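Local coordinates for protein metallocarboxypeptidase (PDB 3DWC) that probably removes single amino acids of broad identity, proline excepted, from the C-termini of peptides as a metal-dependent carboxypeptidase of the M32 family, at residues B[183-186]-B[187-190]. Numbering follows the deposited sequence.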
loop_
_atom_site.group_PDB
_atom_site.type_symbol
_atom_site.label_atom_id
_atom_site.label_comp_id
_atom_site.label_asym_id
_atom_site.label_seq_id
_atom_site.Cartn_x
_atom_site.Cartn_y
_atom_site.Cartn_z
ATOM N N PRO B 183 34.771 4.057 -27.788
ATOM C CA PRO B 183 35.003 5.469 -28.178
ATOM C C PRO B 183 35.194 5.722 -29.696
ATOM O O PRO B 183 34.612 6.675 -30.246
ATOM C CB PRO B 183 36.253 5.846 -27.388
ATOM C CG PRO B 183 36.159 4.962 -26.150
ATOM C CD PRO B 183 35.683 3.646 -26.704
ATOM N N GLU B 184 35.939 4.855 -30.383
ATOM C CA GLU B 184 36.034 4.988 -31.841
ATOM C C GLU B 184 34.770 4.544 -32.607
ATOM O O GLU B 184 34.477 5.052 -33.693
ATOM C CB GLU B 184 37.271 4.284 -32.372
ATOM C CG GLU B 184 38.543 5.062 -32.080
ATOM C CD GLU B 184 38.582 6.428 -32.798
ATOM O OE1 GLU B 184 37.994 6.542 -33.909
ATOM O OE2 GLU B 184 39.222 7.369 -32.260
ATOM N N LEU B 185 34.009 3.633 -32.039
ATOM C CA LEU B 185 32.772 3.192 -32.687
ATOM C C LEU B 185 31.790 4.345 -32.683
ATOM O O LEU B 185 31.097 4.560 -33.675
ATOM C CB LEU B 185 32.171 1.994 -31.974
ATOM C CG LEU B 185 30.822 1.458 -32.515
ATOM C CD1 LEU B 185 30.945 1.192 -33.992
ATOM C CD2 LEU B 185 30.400 0.207 -31.802
ATOM N N LEU B 186 31.731 5.062 -31.558
ATOM C CA LEU B 186 30.837 6.193 -31.431
ATOM C C LEU B 186 31.173 7.244 -32.516
ATOM O O LEU B 186 30.288 7.716 -33.255
ATOM C CB LEU B 186 30.888 6.783 -30.018
ATOM C CG LEU B 186 30.160 8.127 -29.836
ATOM C CD1 LEU B 186 28.668 8.078 -30.334
ATOM C CD2 LEU B 186 30.211 8.569 -28.377
ATOM N N LYS B 187 32.455 7.565 -32.628
ATOM C CA LYS B 187 32.916 8.556 -33.579
ATOM C C LYS B 187 32.626 8.128 -35.001
ATOM O O LYS B 187 32.251 8.950 -35.814
ATOM C CB LYS B 187 34.399 8.792 -33.420
ATOM C CG LYS B 187 34.863 9.426 -32.111
ATOM C CD LYS B 187 36.270 10.012 -32.321
ATOM C CE LYS B 187 37.126 10.276 -31.040
ATOM N NZ LYS B 187 36.477 10.096 -29.681
ATOM N N GLU B 188 32.789 6.843 -35.299
ATOM C CA GLU B 188 32.499 6.314 -36.623
ATOM C C GLU B 188 31.010 6.429 -36.962
ATOM O O GLU B 188 30.648 6.774 -38.073
ATOM C CB GLU B 188 32.897 4.848 -36.698
ATOM C CG GLU B 188 32.703 4.246 -38.080
ATOM C CD GLU B 188 33.214 2.831 -38.215
ATOM O OE1 GLU B 188 33.542 2.459 -39.360
ATOM O OE2 GLU B 188 33.301 2.092 -37.206
ATOM N N VAL B 189 30.168 6.126 -35.980
ATOM C CA VAL B 189 28.714 6.157 -36.147
ATOM C C VAL B 189 28.255 7.584 -36.378
ATOM O O VAL B 189 27.513 7.836 -37.316
ATOM C CB VAL B 189 28.007 5.527 -34.956
ATOM C CG1 VAL B 189 26.484 5.744 -35.038
ATOM C CG2 VAL B 189 28.321 4.045 -34.928
ATOM N N GLN B 190 28.739 8.508 -35.549
ATOM C CA GLN B 190 28.467 9.927 -35.739
ATOM C C GLN B 190 28.794 10.451 -37.139
ATOM O O GLN B 190 27.971 11.135 -37.752
ATOM C CB GLN B 190 29.207 10.764 -34.707
ATOM C CG GLN B 190 28.534 10.808 -33.341
ATOM C CD GLN B 190 29.315 11.652 -32.361
ATOM O OE1 GLN B 190 28.849 12.708 -31.928
ATOM N NE2 GLN B 190 30.533 11.224 -32.041
HETATM O O HOH W 1 34.320 8.862 -28.844
#
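The carbonyl oxygen of Pro183 takes two donors, the backbone N-H of Lys187, one helical turn on, and a water that Lys187 NZ holds. The backbone bond is weak, with Lys187 N 3.3 Å from Pro183 O; the water donates to Pro183 O at 2.6 Å and accepts from Lys187 NZ at the same distance. Lysine suits this place because its long chain can fold back toward the preceding turn: CG stands beside the backbone N, anti to the carbonyl carbon (chi1 -66°), and a bend at the last torsion brings the ammonium group to the water. The Glu184 side chain slants across the outer methylenes of Lys187, OE2 coming 3.8 Å from CE. Glu184 OE2 is 4.7 Å from Lys187 NZ, too far for a salt bridge, although the opposite charges probably still attract; a charged glutamate suits this exposed position.

Proline, which lacks an N-H, is accommodated where the helix is kinked: neither Pro183 N nor Glu184 N bonds back to the preceding turn. Sound i to i+4 bonds run from Glu188 N to Glu184 O onward, and Gln190 N reaches Leu186 O at 2.9 Å almost straight, with an N-H...O angle of 177°. Partly exposed Gln190 can lay its CG methylene against Leu186 CD1 while its amide sits at the edge of the buried side, NE2 3.8 Å from Leu186 CG.

Leu185 and Val189 meet through CD1 and CG2 at 4.0 Å; their branched hydrocarbon side chains suit a buried face. These two pack on helix 490-501, touching Leu496 and Tyr500 respectively, and Glu188 OE2 forms a weak, long ion pair with Arg501. The Leu186 side chain touches Leu360 of helix 358-374 and Leu394 of helix 382-394, so this part of helix 168-196 joins three helices of the largely helical M32 fold, away from the cobalt site.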